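Local coordinates for protein nucleoside kinase (Methanococcus jannaschii, PDB 2C49) that phosphorylates nucleosides, chiefly inosine, guanosine and cytidine, to nucleoside monophosphates, with ATP as the best phosphate donor and magnesium or manganese as cofactor, at residues F143-A148 against L174-H179; F182-K187 against A210-K215; I229-I234 against D262-G267. All blocks are in the same frame, centred on the assembly; numbering follows the deposited sequence.

Contact 1: residues F143-A148 against L174-H179; sequences FNLKCA and LEIIEH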
loop_
_atom_site.group_PDB
_atom_site.type_symbol
_atom_site.label_atom_id
_atom_site.label_comp_id
_atom_site.label_asym_id
_atom_site.label_seq_id
_atom_site.Cartn_x
_atom_site.Cartn_y
_atom_site.Cartn_z
ATOM N N PHE A 143 -9.369 -22.119 -12.279
ATOM C CA PHE A 143 -10.566 -22.255 -11.480
ATOM C C PHE A 143 -11.764 -21.665 -12.227
ATOM O O PHE A 143 -12.863 -22.244 -12.232
ATOM C CB PHE A 143 -10.402 -21.613 -10.072
ATOM C CG PHE A 143 -11.592 -21.813 -9.184
ATOM C CD1 PHE A 143 -11.743 -23.000 -8.461
ATOM C CD2 PHE A 143 -12.576 -20.835 -9.072
ATOM C CE1 PHE A 143 -12.837 -23.201 -7.656
ATOM C CE2 PHE A 143 -13.717 -21.028 -8.252
ATOM C CZ PHE A 143 -13.834 -22.219 -7.542
ATOM N N ASN A 144 -11.552 -20.523 -12.873
ATOM C CA ASN A 144 -12.621 -19.881 -13.625
ATOM C C ASN A 144 -13.099 -20.756 -14.780
ATOM O O ASN A 144 -14.283 -20.774 -15.082
ATOM C CB ASN A 144 -12.165 -18.519 -14.147
ATOM C CG ASN A 144 -12.080 -17.470 -13.040
ATOM O OD1 ASN A 144 -11.587 -16.361 -13.245
ATOM N ND2 ASN A 144 -12.579 -17.805 -11.900
ATOM N N LEU A 145 -12.171 -21.448 -15.433
ATOM C CA LEU A 145 -12.513 -22.366 -16.524
ATOM C C LEU A 145 -13.304 -23.562 -15.965
ATOM O O LEU A 145 -14.251 -23.998 -16.588
ATOM C CB LEU A 145 -11.262 -22.872 -17.252
ATOM C CG LEU A 145 -11.488 -23.900 -18.399
ATOM C CD1 LEU A 145 -12.323 -23.309 -19.566
ATOM C CD2 LEU A 145 -10.191 -24.449 -18.913
ATOM N N LYS A 146 -12.912 -24.069 -14.797
ATOM C CA LYS A 146 -13.721 -25.092 -14.155
ATOM C C LYS A 146 -15.153 -24.591 -13.930
ATOM O O LYS A 146 -16.100 -25.332 -14.140
ATOM C CB LYS A 146 -13.140 -25.510 -12.811
ATOM C CG LYS A 146 -11.923 -26.434 -12.909
ATOM C CD LYS A 146 -11.367 -26.694 -11.490
ATOM C CE LYS A 146 -9.985 -27.415 -11.579
ATOM N NZ LYS A 146 -9.475 -27.686 -10.220
ATOM N N CYS A 147 -15.301 -23.357 -13.469
ATOM C CA CYS A 147 -16.631 -22.814 -13.157
ATOM C C CYS A 147 -17.494 -22.727 -14.418
ATOM O O CYS A 147 -18.660 -23.126 -14.427
ATOM C CB CYS A 147 -16.474 -21.403 -12.570
ATOM S SG CYS A 147 -15.916 -21.472 -10.864
ATOM N N ALA A 148 -16.894 -22.188 -15.483
ATOM C CA ALA A 148 -17.582 -21.999 -16.750
ATOM C C ALA A 148 -17.980 -23.347 -17.371
ATOM O O ALA A 148 -19.104 -23.500 -17.851
ATOM C CB ALA A 148 -16.695 -21.160 -17.732
ATOM N N LEU A 174 -9.606 -18.888 -24.737
ATOM C CA LEU A 174 -10.493 -19.354 -25.783
ATOM C C LEU A 174 -11.506 -20.363 -25.219
ATOM O O LEU A 174 -12.690 -20.279 -25.486
ATOM C CB LEU A 174 -9.718 -19.976 -26.946
ATOM C CG LEU A 174 -10.611 -20.616 -28.027
ATOM C CD1 LEU A 174 -11.627 -19.626 -28.622
ATOM C CD2 LEU A 174 -9.762 -21.231 -29.146
ATOM N N GLU A 175 -11.020 -21.321 -24.442
ATOM C CA GLU A 175 -11.911 -22.335 -23.913
ATOM C C GLU A 175 -12.989 -21.810 -22.966
ATOM O O GLU A 175 -14.084 -22.334 -22.983
ATOM C CB GLU A 175 -11.147 -23.460 -23.264
ATOM C CG GLU A 175 -12.097 -24.555 -22.835
ATOM C CD GLU A 175 -11.423 -25.872 -22.689
ATOM O OE1 GLU A 175 -10.237 -25.871 -22.292
ATOM O OE2 GLU A 175 -12.087 -26.882 -23.009
ATOM N N ILE A 176 -12.675 -20.819 -22.129
ATOM C CA ILE A 176 -13.655 -20.200 -21.268
ATOM C C ILE A 176 -14.720 -19.450 -22.106
ATOM O O ILE A 176 -15.900 -19.506 -21.828
ATOM C CB ILE A 176 -13.024 -19.212 -20.232
ATOM C CG1 ILE A 176 -12.105 -19.921 -19.270
ATOM C CG2 ILE A 176 -14.099 -18.676 -19.353
ATOM C CD1 ILE A 176 -11.221 -18.964 -18.405
ATOM N N ILE A 177 -14.279 -18.768 -23.153
ATOM C CA ILE A 177 -15.216 -18.054 -24.009
ATOM C C ILE A 177 -16.159 -19.045 -24.719
ATOM O O ILE A 177 -17.312 -18.752 -24.949
ATOM C CB ILE A 177 -14.461 -17.127 -24.994
ATOM C CG1 ILE A 177 -13.925 -15.882 -24.235
ATOM C CG2 ILE A 177 -15.387 -16.665 -26.183
ATOM C CD1 ILE A 177 -12.851 -15.121 -25.038
ATOM N N GLU A 178 -15.677 -20.243 -25.023
ATOM C CA GLU A 178 -16.538 -21.224 -25.640
ATOM C C GLU A 178 -17.605 -21.752 -24.665
ATOM O O GLU A 178 -18.581 -22.355 -25.094
ATOM C CB GLU A 178 -15.664 -22.318 -26.229
ATOM C CG GLU A 178 -14.997 -21.700 -27.466
ATOM C CD GLU A 178 -14.064 -22.603 -28.211
ATOM O OE1 GLU A 178 -13.478 -23.506 -27.570
ATOM O OE2 GLU A 178 -13.885 -22.359 -29.433
ATOM N N HIS A 179 -17.414 -21.470 -23.374
ATOM C CA HIS A 179 -18.367 -21.831 -22.324
ATOM C C HIS A 179 -18.985 -20.614 -21.658
ATOM O O HIS A 179 -19.320 -20.661 -20.476
ATOM C CB HIS A 179 -17.659 -22.678 -21.293
ATOM C CG HIS A 179 -17.234 -23.987 -21.846
ATOM N ND1 HIS A 179 -18.013 -25.120 -21.750
ATOM C CD2 HIS A 179 -16.151 -24.330 -22.578
ATOM C CE1 HIS A 179 -17.398 -26.123 -22.353
ATOM N NE2 HIS A 179 -16.269 -25.672 -22.870
#
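Leu145 and Ile176 carry the tight part of this helix-helix contact, and their backbones come close, with CA atoms 5.3 Å apart. Leu145 holds CG anti to its backbone N (chi1 178°) and thereby lays its CD1 branch against the flank of Ile176, where CD1 and CG1 lie only 3.4 Å apart, closer than usual carbon-carbon contact. Ile176 in turn has CG1 anti to its own carbonyl carbon, and its extended CD1 end runs past the root of Leu145, 4.1 Å from Leu145 CB, and brushes Asn144 CB. Its second branch faces one turn further along the partner helix: Ile176 CG2 sits 3.9 Å from Ala148 CB. The short side chain of Ala148 is consistent with the close approach of the two backbones, and the inner side of this patch is buried, with Asn144 and Ala148 also resting on Ile136 of strand 131-137.

Toward the surface the contact is thinner and partly polar, though still close through aliphatic carbons. Glu175 crosses Leu145 at about a right angle; its CG approaches Leu145 CD1 at 3.5 Å, so the aliphatic part of the acid covers the leucine while the carboxylate goes on to a salt bridge with Lys149 of the first helix. The far end is looser: His179 touches through its root, with its CB 4.0 Å from Ala148 CB. The imidazole leaves the interface to meet the ring of Tyr152, and Glu175 O lies in plane at its edge. Leu145, Glu175 and His179 all remain partly exposed.

Helices 141-151 and 170-177 belong to consecutive beta-alpha-beta crossovers, and their side-by-side packing over one face of the parallel part of the central sheet is typical of the alpha/beta fold of the ribokinase (PfkB) family.

Contact 2: residues F182-K187 against A210-K215; sequences FLFMNK and ALIVTK. With ANP (phosphoaminophosphonic acid-adenylate ester), chain F.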
loop_
_atom_site.group_PDB
_atom_site.type_symbol
_atom_site.label_atom_id
_atom_site.label_comp_id
_atom_site.label_asym_id
_atom_site.label_seq_id
_atom_site.Cartn_x
_atom_site.Cartn_y
_atom_site.Cartn_z
ATOM N N PHE A 182 -22.524 -14.542 -21.701
ATOM C CA PHE A 182 -22.277 -13.082 -21.714
ATOM C C PHE A 182 -20.834 -12.805 -21.419
ATOM O O PHE A 182 -20.365 -13.139 -20.360
ATOM C CB PHE A 182 -23.101 -12.317 -20.663
ATOM C CG PHE A 182 -24.616 -12.402 -20.851
ATOM C CD1 PHE A 182 -25.180 -12.743 -22.088
ATOM C CD2 PHE A 182 -25.466 -12.117 -19.793
ATOM C CE1 PHE A 182 -26.571 -12.832 -22.249
ATOM C CE2 PHE A 182 -26.882 -12.207 -19.935
ATOM C CZ PHE A 182 -27.425 -12.561 -21.156
ATOM N N LEU A 183 -20.144 -12.140 -22.345
ATOM C CA LEU A 183 -18.757 -11.753 -22.195
ATOM C C LEU A 183 -18.676 -10.219 -22.059
ATOM O O LEU A 183 -19.111 -9.497 -22.969
ATOM C CB LEU A 183 -17.977 -12.178 -23.489
ATOM C CG LEU A 183 -16.453 -12.005 -23.496
ATOM C CD1 LEU A 183 -15.836 -12.771 -22.299
ATOM C CD2 LEU A 183 -15.796 -12.492 -24.831
ATOM N N PHE A 184 -18.107 -9.747 -20.942
ATOM C CA PHE A 184 -17.931 -8.328 -20.664
ATOM C C PHE A 184 -16.429 -8.009 -20.658
ATOM O O PHE A 184 -15.650 -8.706 -20.003
ATOM C CB PHE A 184 -18.448 -7.973 -19.263
ATOM C CG PHE A 184 -19.974 -8.070 -19.095
ATOM C CD1 PHE A 184 -20.575 -9.270 -18.736
ATOM C CD2 PHE A 184 -20.769 -6.936 -19.259
ATOM C CE1 PHE A 184 -21.976 -9.351 -18.536
ATOM C CE2 PHE A 184 -22.166 -6.977 -19.052
ATOM C CZ PHE A 184 -22.777 -8.209 -18.695
ATOM N N MET A 185 -16.050 -6.951 -21.373
ATOM C CA MET A 185 -14.688 -6.417 -21.326
ATOM C C MET A 185 -14.702 -4.892 -21.411
ATOM O O MET A 185 -15.586 -4.329 -22.080
ATOM C CB MET A 185 -13.883 -6.993 -22.484
ATOM C CG MET A 185 -13.565 -8.468 -22.287
ATOM S SD MET A 185 -12.486 -9.224 -23.553
ATOM C CE MET A 185 -13.538 -9.192 -24.890
ATOM N N ASN A 186 -13.674 -4.324 -20.813
ATOM C CA ASN A 186 -13.290 -2.944 -20.926
ATOM C C ASN A 186 -12.834 -2.758 -22.353
ATOM O O ASN A 186 -12.549 -3.735 -23.049
ATOM C CB ASN A 186 -11.984 -2.711 -20.188
ATOM C CG ASN A 186 -12.116 -1.778 -19.053
ATOM O OD1 ASN A 186 -13.198 -1.239 -18.808
ATOM N ND2 ASN A 186 -11.027 -1.561 -18.324
ATOM N N LYS A 187 -12.736 -1.520 -22.820
ATOM C CA LYS A 187 -12.122 -1.239 -24.123
ATOM C C LYS A 187 -10.683 -1.779 -24.160
ATOM O O LYS A 187 -10.260 -2.332 -25.161
ATOM C CB LYS A 187 -12.149 0.262 -24.425
ATOM C CG LYS A 187 -11.497 1.164 -23.392
ATOM C CD LYS A 187 -12.019 2.594 -23.505
ATOM C CE LYS A 187 -11.052 3.479 -24.265
ATOM N NZ LYS A 187 -11.084 4.883 -23.763
ATOM N N ALA A 210 -23.791 -12.770 -26.155
ATOM C CA ALA A 210 -23.684 -11.312 -26.127
ATOM C C ALA A 210 -22.279 -10.940 -25.738
ATOM O O ALA A 210 -21.724 -11.523 -24.820
ATOM C CB ALA A 210 -24.706 -10.695 -25.152
ATOM N N LEU A 211 -21.719 -9.966 -26.452
ATOM C CA LEU A 211 -20.389 -9.473 -26.145
ATOM C C LEU A 211 -20.640 -8.043 -25.723
ATOM O O LEU A 211 -21.191 -7.265 -26.495
ATOM C CB LEU A 211 -19.512 -9.517 -27.417
ATOM C CG LEU A 211 -18.205 -8.690 -27.468
ATOM C CD1 LEU A 211 -17.187 -9.146 -26.392
ATOM C CD2 LEU A 211 -17.525 -8.642 -28.879
ATOM N N ILE A 212 -20.271 -7.687 -24.509
ATOM C CA ILE A 212 -20.470 -6.299 -24.051
ATOM C C ILE A 212 -19.136 -5.607 -23.900
ATOM O O ILE A 212 -18.313 -6.034 -23.093
ATOM C CB ILE A 212 -21.265 -6.247 -22.697
ATOM C CG1 ILE A 212 -22.620 -6.967 -22.837
ATOM C CG2 ILE A 212 -21.476 -4.743 -22.241
ATOM C CD1 ILE A 212 -22.600 -8.543 -22.570
ATOM N N VAL A 213 -18.888 -4.564 -24.695
ATOM C CA VAL A 213 -17.636 -3.846 -24.580
ATOM C C VAL A 213 -17.908 -2.466 -24.012
ATOM O O VAL A 213 -18.624 -1.676 -24.621
ATOM C CB VAL A 213 -16.879 -3.790 -25.958
ATOM C CG1 VAL A 213 -15.512 -3.092 -25.819
ATOM C CG2 VAL A 213 -16.684 -5.222 -26.491
ATOM N N THR A 214 -17.382 -2.183 -22.820
ATOM C CA THR A 214 -17.573 -0.842 -22.261
ATOM C C THR A 214 -16.457 0.079 -22.706
ATOM O O THR A 214 -15.351 -0.375 -22.984
ATOM C CB THR A 214 -17.679 -0.839 -20.721
ATOM O OG1 THR A 214 -16.454 -1.330 -20.144
ATOM C CG2 THR A 214 -18.726 -1.834 -20.276
ATOM N N LYS A 215 -16.766 1.371 -22.756
ATOM C CA LYS A 215 -15.818 2.391 -23.141
ATOM C C LYS A 215 -15.962 3.608 -22.234
ATOM O O LYS A 215 -15.991 4.745 -22.700
ATOM C CB LYS A 215 -15.968 2.757 -24.626
ATOM C CG LYS A 215 -17.415 2.877 -25.120
ATOM C CD LYS A 215 -17.496 3.287 -26.596
ATOM C CE LYS A 215 -18.919 3.061 -27.121
ATOM N NZ LYS A 215 -19.139 3.688 -28.461
HETATM P PG ANP F . -11.301 0.835 -14.197
HETATM O O1G ANP F . -11.441 0.637 -12.621
HETATM O O2G ANP F . -10.039 1.721 -14.571
HETATM O O3G ANP F . -11.117 -0.612 -14.841
HETATM P PB ANP F . -12.962 1.374 -16.554
HETATM O O1B ANP F . -11.696 1.887 -17.371
HETATM O O2B ANP F . -12.981 -0.229 -16.569
HETATM N N3B ANP F . -12.698 1.668 -14.855
HETATM P PA ANP F . -15.471 1.178 -17.771
HETATM O O1A ANP F . -15.329 0.821 -19.320
HETATM O O2A ANP F . -15.594 -0.165 -16.919
HETATM O O3A ANP F . -14.303 2.104 -17.148
HETATM O "O5'" ANP F . -16.853 1.987 -17.578
HETATM C "C5'" ANP F . -17.949 1.132 -17.332
HETATM C "C4'" ANP F . -19.240 1.892 -17.522
HETATM O "O4'" ANP F . -19.574 2.743 -16.412
HETATM C "C3'" ANP F . -19.421 2.696 -18.804
HETATM O "O3'" ANP F . -19.866 2.014 -19.946
HETATM C "C2'" ANP F . -20.173 3.943 -18.383
HETATM O "O2'" ANP F . -21.555 3.673 -18.637
HETATM C "C1'" ANP F . -20.134 3.972 -16.866
HETATM N N9 ANP F . -19.205 5.098 -16.604
HETATM C C8 ANP F . -17.847 5.120 -16.723
HETATM N N7 ANP F . -17.281 6.336 -16.443
HETATM C C5 ANP F . -18.323 7.127 -16.142
HETATM C C6 ANP F . -18.558 8.530 -15.748
HETATM N N6 ANP F . -17.463 9.318 -15.617
HETATM N N1 ANP F . -19.828 8.965 -15.508
HETATM C C2 ANP F . -20.930 8.189 -15.620
HETATM N N3 ANP F . -20.855 6.880 -15.973
HETATM C C4 ANP F . -19.534 6.330 -16.255
#
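Two neighbouring parallel strands of a beta-alpha-beta unit, 182-185 and 210-214, run side by side with their C-terminal ends at the ATP site. Ile212, opposite Phe184, is bonded to the residues before and after it: its N donates to Leu183 O at a short 2.6 Å, and its O accepts from Met185 N at 3.0 Å. Leu183 N to Ala210 O and Thr214 N to Met185 O complete the ladder.

On one face, the Phe184 ring lies alongside Ile212, whose bent chain (chi2 87°) sets CD1 over the ring centre, 3.9 Å from the centroid, in a CH-pi contact; Phe182 CD1 meets Ala210 CB at 3.7 Å. On the other, Leu183 and Leu211 point the same way, and Met185 folds its CE to 3.9 Å from Leu211 CD1. At the strand end, Thr214 OG1 donates to O1A of the bound ATP analogue at 2.6 Å, while Asn186, just past strand 182-185 and also an ATP-binding residue, sits beside the phosphates.

The phenylalanine face is covered by helix 245-258, where Phe253 and Tyr257 meet Phe184 and Phe182 edge-to-face; helices 187-197 and 201-205 pack on the leucine face, and strands 156-160 and 220-223 flank the pair.

Contact 3: residues I229-I234 against D262-G267; sequences IEIPCI and DLEKCG. With ANP (phosphoaminophosphonic acid-adenylate ester), chain F.
Ile229 and Ile231 make the apolar contacts, reaching from alternate positions of strand 228-231 to the first turns of helix 263-277. Ile229 splits its two branches: CD1 lies 4.2 Å from Leu263 CB, while CG2 rests 4.0 Å from Glu264 CB and equally near its CG. With chi1 at 176°, Glu264 swings CG away from its own amide nitrogen and stays extended, which lays its chain, as far as the carboxylate carbon, obliquely along Ile229 CG2 on the solvent-exposed side.

Contacts with the helix backbone come from Ile231. Its CD1 approaches Glu264 O at 3.6 Å, and its CG2 lies 3.4 Å from Gly267 O. Gly267 has no side chain here, and Ile231 comes down directly on the bare helix surface. The strand axis passes 8.8 Å from that of the helix, at only 19° between their directions.

A side-chain hydrogen bond within the second segment caps the helix. Asp262 is the N-cap, and its OD1 accepts from Lys265 N at 3.2 Å, approached 30° out of the carboxylate plane.

Close approaches to the ligand come from the end of the first segment. Past the strand, the chain turns to the adenine of the bound ATP analogue, where Ile234 O lies 3.2 Å from C2 and Cys233 SG 3.5 Å from N3.

Strand 228-231 is the outermost strand of the large sheet within this chain, joined to strand 220-223 by backbone hydrogen bonds; a helix running nearly parallel beneath it, with the loop that follows the strand lining the adenine pocket, is the layered alpha/beta arrangement of the ribokinase fold.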
loop_
_atom_site.group_PDB
_atom_site.type_symbol
_atom_site.label_atom_id
_atom_site.label_comp_id
_atom_site.label_asym_id
_atom_site.label_seq_id
_atom_site.Cartn_x
_atom_site.Cartn_y
_atom_site.Cartn_z
ATOM N N ILE A 229 -26.026 -2.996 -30.384
ATOM C CA ILE A 229 -26.827 -2.058 -29.592
ATOM C C ILE A 229 -25.893 -1.061 -28.904
ATOM O O ILE A 229 -25.079 -1.450 -28.068
ATOM C CB ILE A 229 -27.657 -2.800 -28.509
ATOM C CG1 ILE A 229 -28.596 -3.857 -29.110
ATOM C CG2 ILE A 229 -28.494 -1.813 -27.705
ATOM C CD1 ILE A 229 -29.071 -4.901 -28.021
ATOM N N GLU A 230 -26.043 0.220 -29.228
ATOM C CA GLU A 230 -25.210 1.263 -28.618
ATOM C C GLU A 230 -25.850 1.790 -27.339
ATOM O O GLU A 230 -27.024 2.221 -27.350
ATOM C CB GLU A 230 -24.940 2.415 -29.630
ATOM C CG GLU A 230 -24.512 1.928 -31.002
ATOM C CD GLU A 230 -24.232 3.046 -31.996
ATOM O OE1 GLU A 230 -23.634 4.075 -31.612
ATOM O OE2 GLU A 230 -24.601 2.883 -33.179
ATOM N N ILE A 231 -25.085 1.751 -26.247
ATOM C CA ILE A 231 -25.549 2.218 -24.934
ATOM C C ILE A 231 -24.815 3.508 -24.524
ATOM O O ILE A 231 -23.602 3.513 -24.391
ATOM C CB ILE A 231 -25.376 1.112 -23.837
ATOM C CG1 ILE A 231 -25.913 -0.255 -24.308
ATOM C CG2 ILE A 231 -25.977 1.593 -22.483
ATOM C CD1 ILE A 231 -27.479 -0.366 -24.441
ATOM N N PRO A 232 -25.561 4.590 -24.295
ATOM C CA PRO A 232 -24.949 5.873 -23.952
ATOM C C PRO A 232 -24.332 5.833 -22.565
ATOM O O PRO A 232 -24.660 4.968 -21.736
ATOM C CB PRO A 232 -26.135 6.870 -24.005
ATOM C CG PRO A 232 -27.371 6.006 -23.730
ATOM C CD PRO A 232 -27.039 4.654 -24.319
ATOM N N CYS A 233 -23.397 6.735 -22.326
ATOM C CA CYS A 233 -22.958 6.997 -20.967
ATOM C C CYS A 233 -24.023 7.890 -20.351
ATOM O O CYS A 233 -24.474 8.846 -20.971
ATOM C CB CYS A 233 -21.605 7.700 -20.945
ATOM S SG CYS A 233 -20.927 7.910 -19.289
ATOM N N ILE A 234 -24.436 7.541 -19.145
ATOM C CA ILE A 234 -25.470 8.271 -18.443
ATOM C C ILE A 234 -24.732 9.151 -17.474
ATOM O O ILE A 234 -23.944 8.659 -16.658
ATOM C CB ILE A 234 -26.436 7.277 -17.724
ATOM C CG1 ILE A 234 -27.455 6.719 -18.727
ATOM C CG2 ILE A 234 -27.131 7.934 -16.520
ATOM C CD1 ILE A 234 -28.068 5.399 -18.373
ATOM N N ASP A 262 -34.963 -6.800 -21.550
ATOM C CA ASP A 262 -34.237 -7.149 -22.770
ATOM C C ASP A 262 -32.820 -6.568 -22.728
ATOM O O ASP A 262 -32.531 -5.772 -21.850
ATOM C CB ASP A 262 -35.061 -6.795 -24.040
ATOM C CG ASP A 262 -34.913 -5.329 -24.503
ATOM O OD1 ASP A 262 -34.549 -4.410 -23.735
ATOM O OD2 ASP A 262 -35.163 -5.009 -25.675
ATOM N N LEU A 263 -31.944 -6.991 -23.636
ATOM C CA LEU A 263 -30.505 -6.674 -23.544
ATOM C C LEU A 263 -30.222 -5.188 -23.554
ATOM O O LEU A 263 -29.407 -4.703 -22.774
ATOM C CB LEU A 263 -29.718 -7.392 -24.653
ATOM C CG LEU A 263 -29.584 -8.917 -24.500
ATOM C CD1 LEU A 263 -28.736 -9.480 -25.649
ATOM C CD2 LEU A 263 -29.008 -9.307 -23.163
ATOM N N GLU A 264 -30.938 -4.456 -24.391
ATOM C CA GLU A 264 -30.827 -3.005 -24.409
ATOM C C GLU A 264 -31.094 -2.364 -23.036
ATOM O O GLU A 264 -30.308 -1.530 -22.548
ATOM C CB GLU A 264 -31.724 -2.382 -25.488
ATOM C CG GLU A 264 -31.675 -0.867 -25.424
ATOM C CD GLU A 264 -32.086 -0.197 -26.715
ATOM O OE1 GLU A 264 -32.716 -0.853 -27.568
ATOM O OE2 GLU A 264 -31.799 1.004 -26.861
ATOM N N LYS A 265 -32.233 -2.704 -22.444
ATOM C CA LYS A 265 -32.567 -2.209 -21.105
ATOM C C LYS A 265 -31.523 -2.653 -20.053
ATOM O O LYS A 265 -31.156 -1.870 -19.138
ATOM C CB LYS A 265 -34.003 -2.634 -20.714
ATOM C CG LYS A 265 -34.411 -2.310 -19.258
ATOM C CD LYS A 265 -34.370 -0.792 -18.876
ATOM C CE LYS A 265 -35.201 0.094 -19.801
ATOM N NZ LYS A 265 -36.634 0.023 -19.393
ATOM N N CYS A 266 -31.026 -3.885 -20.179
ATOM C CA CYS A 266 -29.956 -4.335 -19.297
ATOM C C CYS A 266 -28.734 -3.382 -19.352
ATOM O O CYS A 266 -28.164 -3.027 -18.313
ATOM C CB CYS A 266 -29.546 -5.777 -19.618
ATOM S SG CYS A 266 -30.811 -7.002 -19.134
ATOM N N GLY A 267 -28.365 -2.966 -20.563
ATOM C CA GLY A 267 -27.248 -2.062 -20.782
ATOM C C GLY A 267 -27.540 -0.681 -20.204
ATOM O O GLY A 267 -26.663 -0.088 -19.566
HETATM P PG ANP F . -11.301 0.835 -14.197
HETATM O O1G ANP F . -11.441 0.637 -12.621
HETATM O O2G ANP F . -10.039 1.721 -14.571
HETATM O O3G ANP F . -11.117 -0.612 -14.841
HETATM P PB ANP F . -12.962 1.374 -16.554
HETATM O O1B ANP F . -11.696 1.887 -17.371
HETATM O O2B ANP F . -12.981 -0.229 -16.569
HETATM N N3B ANP F . -12.698 1.668 -14.855
HETATM P PA ANP F . -15.471 1.178 -17.771
HETATM O O1A ANP F . -15.329 0.821 -19.320
HETATM O O2A ANP F . -15.594 -0.165 -16.919
HETATM O O3A ANP F . -14.303 2.104 -17.148
HETATM O "O5'" ANP F . -16.853 1.987 -17.578
HETATM C "C5'" ANP F . -17.949 1.132 -17.332
HETATM C "C4'" ANP F . -19.240 1.892 -17.522
HETATM O "O4'" ANP F . -19.574 2.743 -16.412
HETATM C "C3'" ANP F . -19.421 2.696 -18.804
HETATM O "O3'" ANP F . -19.866 2.014 -19.946
HETATM C "C2'" ANP F . -20.173 3.943 -18.383
HETATM O "O2'" ANP F . -21.555 3.673 -18.637
HETATM C "C1'" ANP F . -20.134 3.972 -16.866
HETATM N N9 ANP F . -19.205 5.098 -16.604
HETATM C C8 ANP F . -17.847 5.120 -16.723
HETATM N N7 ANP F . -17.281 6.336 -16.443
HETATM C C5 ANP F . -18.323 7.127 -16.142
HETATM C C6 ANP F . -18.558 8.530 -15.748
HETATM N N6 ANP F . -17.463 9.318 -15.617
HETATM N N1 ANP F . -19.828 8.965 -15.508
HETATM C C2 ANP F . -20.930 8.189 -15.620
HETATM N N3 ANP F . -20.855 6.880 -15.973
HETATM C C4 ANP F . -19.534 6.330 -16.255
#

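In the fold
The three contacts follow one another along the chain and step across the fold. Contact 1 packs helices over one face of the large sheet, and contact 2 forms two of that sheet's inner strands; their centres lie 16 Å apart, touching where Ile177 CG1 meets Leu183 CD2 at 3.9 Å. Contact 3 covers the opposite face at the sheet's far end, its centre 12 Å from that of contact 2, which it joins through Leu263: CD2 reaches Phe182 CZ at 4.1 Å. Contacts 2 and 3 share the ATP analogue, one at its phosphates and the other at its adenine. Bound adenosine lies about 9 Å from the Asn144 side chain of contact 1 and about 8 Å from that of Asn186 in contact 2.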